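Local coordinates for protein N2152 (PDB 5U22) that probably hydrolyses arabinosyl-containing glycans as a family 39 glycoside hydrolase of a rumen anaerobic fungus, at residues A[25-30]-A[342-347]; A[30-35]-A[313-318]. All coordinates share one frame; numbering follows the deposited sequence.

Interaction 1. Residues A[25-30]-A[342-347]; sequences LTVDCN and VSFIFG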
loop_
_atom_site.group_PDB
_atom_site.type_symbol
_atom_site.label_atom_id
_atom_site.label_comp_id
_atom_site.label_asym_id
_atom_site.label_seq_id
_atom_site.Cartn_x
_atom_site.Cartn_y
_atom_site.Cartn_z
ATOM N N LEU A 25 -22.284 -0.545 -5.381
ATOM C CA LEU A 25 -21.159 0.375 -5.481
ATOM C C LEU A 25 -21.440 1.347 -6.616
ATOM O O LEU A 25 -21.844 0.931 -7.709
ATOM C CB LEU A 25 -19.849 -0.368 -5.749
ATOM C CG LEU A 25 -19.459 -1.416 -4.710
ATOM C CD1 LEU A 25 -19.422 -2.785 -5.352
ATOM C CD2 LEU A 25 -18.104 -1.075 -4.105
ATOM N N THR A 26 -21.230 2.635 -6.366
ATOM C CA THR A 26 -21.531 3.661 -7.355
ATOM C C THR A 26 -20.255 4.411 -7.709
ATOM O O THR A 26 -19.575 4.949 -6.828
ATOM C CB THR A 26 -22.614 4.607 -6.847
ATOM O OG1 THR A 26 -23.792 3.838 -6.591
ATOM C CG2 THR A 26 -22.930 5.677 -7.905
ATOM N N VAL A 27 -19.934 4.418 -8.998
ATOM C CA VAL A 27 -18.762 5.083 -9.549
ATOM C C VAL A 27 -19.251 6.368 -10.198
ATOM O O VAL A 27 -20.138 6.330 -11.056
ATOM C CB VAL A 27 -18.059 4.184 -10.579
ATOM C CG1 VAL A 27 -16.931 4.928 -11.286
ATOM C CG2 VAL A 27 -17.551 2.906 -9.921
ATOM N N ASP A 28 -18.702 7.508 -9.783
ATOM C CA ASP A 28 -19.021 8.790 -10.407
ATOM C C ASP A 28 -17.832 9.195 -11.270
ATOM O O ASP A 28 -16.838 9.720 -10.762
ATOM C CB ASP A 28 -19.336 9.868 -9.367
ATOM C CG ASP A 28 -19.790 11.175 -10.008
ATOM O OD1 ASP A 28 -19.564 11.372 -11.228
ATOM O OD2 ASP A 28 -20.374 12.009 -9.294
ATOM N N CYS A 29 -17.959 9.008 -12.584
ATOM C CA CYS A 29 -16.826 9.270 -13.462
ATOM C C CYS A 29 -16.449 10.744 -13.539
ATOM O O CYS A 29 -15.359 11.049 -14.032
ATOM C CB CYS A 29 -17.120 8.731 -14.862
ATOM S SG CYS A 29 -17.484 6.955 -14.864
ATOM N N ASN A 30 -17.298 11.656 -13.060
ATOM C CA ASN A 30 -16.952 13.073 -13.027
ATOM C C ASN A 30 -16.225 13.489 -11.760
ATOM O O ASN A 30 -15.678 14.593 -11.712
ATOM C CB ASN A 30 -18.206 13.940 -13.166
ATOM C CG ASN A 30 -18.548 14.223 -14.606
ATOM O OD1 ASN A 30 -17.769 13.918 -15.510
ATOM N ND2 ASN A 30 -19.718 14.812 -14.834
ATOM N N VAL A 342 -12.815 3.056 -18.967
ATOM C CA VAL A 342 -13.063 3.145 -17.534
ATOM C C VAL A 342 -12.774 1.775 -16.928
ATOM O O VAL A 342 -13.150 0.744 -17.497
ATOM C CB VAL A 342 -14.519 3.554 -17.236
ATOM C CG1 VAL A 342 -14.770 3.622 -15.726
ATOM C CG2 VAL A 342 -14.861 4.856 -17.941
ATOM N N SER A 343 -12.129 1.760 -15.766
ATOM C CA SER A 343 -11.833 0.511 -15.074
ATOM C C SER A 343 -12.280 0.621 -13.624
ATOM O O SER A 343 -11.970 1.605 -12.952
ATOM C CB SER A 343 -10.341 0.183 -15.131
ATOM O OG SER A 343 -10.072 -1.038 -14.448
ATOM N N PHE A 344 -12.972 -0.403 -13.140
ATOM C CA PHE A 344 -13.475 -0.457 -11.769
ATOM C C PHE A 344 -13.093 -1.814 -11.199
ATOM O O PHE A 344 -13.535 -2.844 -11.720
ATOM C CB PHE A 344 -14.996 -0.262 -11.741
ATOM C CG PHE A 344 -15.594 -0.299 -10.356
ATOM C CD1 PHE A 344 -14.840 0.074 -9.251
ATOM C CD2 PHE A 344 -16.908 -0.694 -10.161
ATOM C CE1 PHE A 344 -15.383 0.038 -7.971
ATOM C CE2 PHE A 344 -17.462 -0.720 -8.878
ATOM C CZ PHE A 344 -16.688 -0.352 -7.789
ATOM N N ILE A 345 -12.251 -1.826 -10.162
ATOM C CA ILE A 345 -11.866 -3.068 -9.492
ATOM C C ILE A 345 -12.402 -3.044 -8.071
ATOM O O ILE A 345 -12.372 -2.001 -7.405
ATOM C CB ILE A 345 -10.337 -3.294 -9.505
ATOM C CG1 ILE A 345 -9.601 -2.189 -8.740
ATOM C CG2 ILE A 345 -9.826 -3.339 -10.929
ATOM C CD1 ILE A 345 -8.070 -2.374 -8.751
ATOM N N PHE A 346 -12.889 -4.193 -7.599
ATOM C CA PHE A 346 -13.567 -4.210 -6.313
ATOM C C PHE A 346 -13.607 -5.635 -5.777
ATOM O O PHE A 346 -13.370 -6.608 -6.496
ATOM C CB PHE A 346 -14.981 -3.621 -6.429
ATOM C CG PHE A 346 -15.815 -4.246 -7.519
ATOM C CD1 PHE A 346 -15.744 -3.769 -8.820
ATOM C CD2 PHE A 346 -16.674 -5.303 -7.241
ATOM C CE1 PHE A 346 -16.526 -4.331 -9.836
ATOM C CE2 PHE A 346 -17.460 -5.868 -8.236
ATOM C CZ PHE A 346 -17.381 -5.391 -9.537
ATOM N N GLY A 347 -13.928 -5.745 -4.496
ATOM C CA GLY A 347 -13.954 -7.039 -3.850
ATOM C C GLY A 347 -14.125 -6.898 -2.359
ATOM O O GLY A 347 -13.929 -5.808 -1.810
#

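Interaction 2. Residues A[30-35]-A[313-318]; sequences NAKIRR and TGDMVS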
loop_
_atom_site.group_PDB
_atom_site.type_symbol
_atom_site.label_atom_id
_atom_site.label_comp_id
_atom_site.label_asym_id
_atom_site.label_seq_id
_atom_site.Cartn_x
_atom_site.Cartn_y
_atom_site.Cartn_z
ATOM N N ASN A 30 -17.298 11.656 -13.060
ATOM C CA ASN A 30 -16.952 13.073 -13.027
ATOM C C ASN A 30 -16.225 13.489 -11.760
ATOM O O ASN A 30 -15.678 14.593 -11.712
ATOM C CB ASN A 30 -18.206 13.940 -13.166
ATOM C CG ASN A 30 -18.548 14.223 -14.606
ATOM O OD1 ASN A 30 -17.769 13.918 -15.510
ATOM N ND2 ASN A 30 -19.718 14.812 -14.834
ATOM N N ALA A 31 -16.223 12.650 -10.733
ATOM C CA ALA A 31 -15.680 13.014 -9.426
ATOM C C ALA A 31 -14.225 12.562 -9.350
ATOM O O ALA A 31 -13.887 11.516 -8.797
ATOM C CB ALA A 31 -16.544 12.411 -8.322
ATOM N N LYS A 32 -13.348 13.392 -9.913
ATOM C CA LYS A 32 -11.923 13.081 -9.961
ATOM C C LYS A 32 -11.294 13.212 -8.579
ATOM O O LYS A 32 -11.493 14.216 -7.887
ATOM C CB LYS A 32 -11.214 14.015 -10.943
ATOM C CG LYS A 32 -11.019 13.460 -12.347
ATOM C CD LYS A 32 -12.322 13.087 -13.033
ATOM C CE LYS A 32 -12.094 12.857 -14.519
ATOM N NZ LYS A 32 -13.251 12.217 -15.199
ATOM N N ILE A 33 -10.522 12.203 -8.179
ATOM C CA ILE A 33 -9.818 12.270 -6.901
ATOM C C ILE A 33 -8.446 12.874 -7.147
ATOM O O ILE A 33 -8.080 13.894 -6.547
ATOM C CB ILE A 33 -9.693 10.892 -6.238
ATOM C CG1 ILE A 33 -11.069 10.264 -6.052
ATOM C CG2 ILE A 33 -8.997 11.028 -4.894
ATOM C CD1 ILE A 33 -11.004 8.800 -5.685
ATOM N N ARG A 34 -7.680 12.223 -8.018
ATOM C CA ARG A 34 -6.355 12.651 -8.437
ATOM C C ARG A 34 -5.888 11.686 -9.509
ATOM O O ARG A 34 -6.583 10.707 -9.811
ATOM C CB ARG A 34 -5.366 12.656 -7.269
ATOM C CG ARG A 34 -5.243 11.304 -6.640
ATOM C CD ARG A 34 -4.162 11.204 -5.564
ATOM N NE ARG A 34 -4.235 9.863 -4.987
ATOM C CZ ARG A 34 -3.353 9.336 -4.139
ATOM N NH1 ARG A 34 -2.290 10.040 -3.736
ATOM N NH2 ARG A 34 -3.549 8.095 -3.694
ATOM N N ARG A 35 -4.711 11.941 -10.072
ATOM C CA ARG A 35 -4.138 11.040 -11.057
ATOM C C ARG A 35 -3.919 9.656 -10.458
ATOM O O ARG A 35 -3.748 9.493 -9.246
ATOM C CB ARG A 35 -2.805 11.579 -11.569
ATOM C CG ARG A 35 -2.862 12.900 -12.306
ATOM C CD ARG A 35 -1.498 13.155 -12.936
ATOM N NE ARG A 35 -0.966 11.902 -13.474
ATOM C CZ ARG A 35 0.322 11.646 -13.680
ATOM N NH1 ARG A 35 1.247 12.560 -13.394
ATOM N NH2 ARG A 35 0.683 10.470 -14.176
ATOM N N THR A 313 -4.696 3.846 -15.578
ATOM C CA THR A 313 -4.140 5.099 -16.074
ATOM C C THR A 313 -5.228 6.166 -16.030
ATOM O O THR A 313 -6.407 5.867 -15.817
ATOM C CB THR A 313 -3.579 4.942 -17.500
ATOM O OG1 THR A 313 -4.584 4.396 -18.364
ATOM C CG2 THR A 313 -2.368 4.012 -17.519
ATOM N N GLY A 314 -4.833 7.426 -16.224
ATOM C CA GLY A 314 -5.790 8.525 -16.173
ATOM C C GLY A 314 -6.040 9.027 -14.763
ATOM O O GLY A 314 -5.093 9.203 -13.989
ATOM N N ASP A 315 -7.300 9.263 -14.415
ATOM C CA ASP A 315 -7.672 9.795 -13.110
ATOM C C ASP A 315 -8.390 8.739 -12.293
ATOM O O ASP A 315 -9.219 7.999 -12.823
ATOM C CB ASP A 315 -8.607 10.997 -13.239
ATOM C CG ASP A 315 -7.942 12.188 -13.842
ATOM O OD1 ASP A 315 -6.737 12.387 -13.579
ATOM O OD2 ASP A 315 -8.632 12.932 -14.562
ATOM N N MET A 316 -8.107 8.702 -10.994
ATOM C CA MET A 316 -8.947 7.943 -10.079
ATOM C C MET A 316 -10.206 8.749 -9.788
ATOM O O MET A 316 -10.149 9.973 -9.646
ATOM C CB MET A 316 -8.194 7.637 -8.777
ATOM C CG MET A 316 -6.822 7.023 -8.984
ATOM S SD MET A 316 -6.890 5.482 -9.934
ATOM C CE MET A 316 -7.904 4.476 -8.826
ATOM N N VAL A 317 -11.350 8.065 -9.729
ATOM C CA VAL A 317 -12.630 8.725 -9.510
ATOM C C VAL A 317 -13.338 8.083 -8.327
ATOM O O VAL A 317 -13.020 6.969 -7.904
ATOM C CB VAL A 317 -13.532 8.680 -10.758
ATOM C CG1 VAL A 317 -12.888 9.449 -11.893
ATOM C CG2 VAL A 317 -13.784 7.239 -11.195
ATOM N N SER A 318 -14.341 8.796 -7.819
ATOM C CA SER A 318 -14.970 8.416 -6.562
ATOM C C SER A 318 -15.804 7.151 -6.704
ATOM O O SER A 318 -16.535 6.959 -7.681
ATOM C CB SER A 318 -15.836 9.556 -6.038
ATOM O OG SER A 318 -15.012 10.631 -5.596
#

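Interaction 1. Residues A[25-30]-A[342-347]
Strands 25-28 and 342-347 face each other across the apolar interior of the beta-sandwich domain, their axes 9.8 Å apart and running nearly antiparallel at 152°, so that L25, V27 and C29 stand opposite F346, F344 and V342. At this separation the backbones cannot bond to each other, and side chains alone fill the space between them. F344 carries the contact. With CG anti to the backbone N (chi1 -180°), its ring stands out toward strand 25-28, between V27 and F346. V27 sets its CG2 methyl over one face, 3.6 Å from the centroid of the F344 ring and only 9° off the normal, a well-centred CH-pi contact. The opposite face is taken by F346 of its own strand, whose CD1 sits 3.4 Å above the F344 ring plane near the centre, so the phenyl group is clamped between a methyl and a second ring. L25 closes the edge: its CB lies near the ring plane, 3.8 Å from F344 CZ. A branched valine suits the face because one methyl can point straight down onto it; the longer leucine can serve both aromatic residues. Around them V354 and F358 of strand 353-359 and A333 and V335 of strand 330-336 add further apolar groups. Where the chain turns its corner the contact ends loosely, C29 SG lying 4.4 Å from V342 CG1. At the other end the CD1 methyl of L25 meets the second ring obliquely, 4.2 Å from F346 CD2.

Interaction 2. Residues A[30-35]-A[313-318]
Segments 30-35 and 313-318 pair as antiparallel strands, their axes approaching to 4.4 Å at 140°, with K32 opposite V317 and R35 opposite D315 in non-hydrogen-bonded pairs. Three backbone bonds join them. I33 N gives a nearly straight one to M316 O, 2.7 Å with 175° at the hydrogen; S318 N donates to A31 O, and M316 N to R34 O. A31 is small enough for the close passage, its CB 3.6 Å from S318 OG. On the face of K32 and V317, the lysine, in one of its two conformers, bends at chi2 (59°), which lays its methylenes beside the valine and across the carboxylate: K32 CG comes to 3.3 Å from D315 OD2. NZ of this conformer bonds instead to C29 O. R35 CG lies 4.1 Å from D315 OD1, its guanidinium farther off. With D315 replaced by an alanine, the K32 methylenes, deprived of the carboxylate they lie across, would probably be freer to turn, and both basic chains would lack a nearby opposite charge. I33 lays its CD1 methyl against the partner backbone, 3.5 Å from V317 O, whereas buried M316 curls away toward A332 and S334 of strand 330-336. R34 has its polar end bonded to V273 O. This is a long-range antiparallel strand pairing, strand 31-35 bordering strand 315-320 in the beta-sandwich sheet beside the TIM barrel.

How the interactions relate
Both contacts belong to the beta-sandwich, and N30 is common to them because strand 23-28 runs through the corner at C29 and N30 into strand 31-35. Interaction 1 is core: wholly buried, apolar, built from side chains meeting across the interior. Interaction 2 is a surface contact, where neighbouring strands share backbone bonds and K32 and R35 are exposed, though M316 and V317 on the inner strand are buried. Strand 315-320 ties the two together, since it borders both 23-28 and 31-35; D28 N lies 3.1 Å from S318 O, a probable hydrogen bond, and V27 CG1 packs against V317 CG2 at 3.9 Å. V27 thus serves the core with one methyl and the adjoining strand with the other.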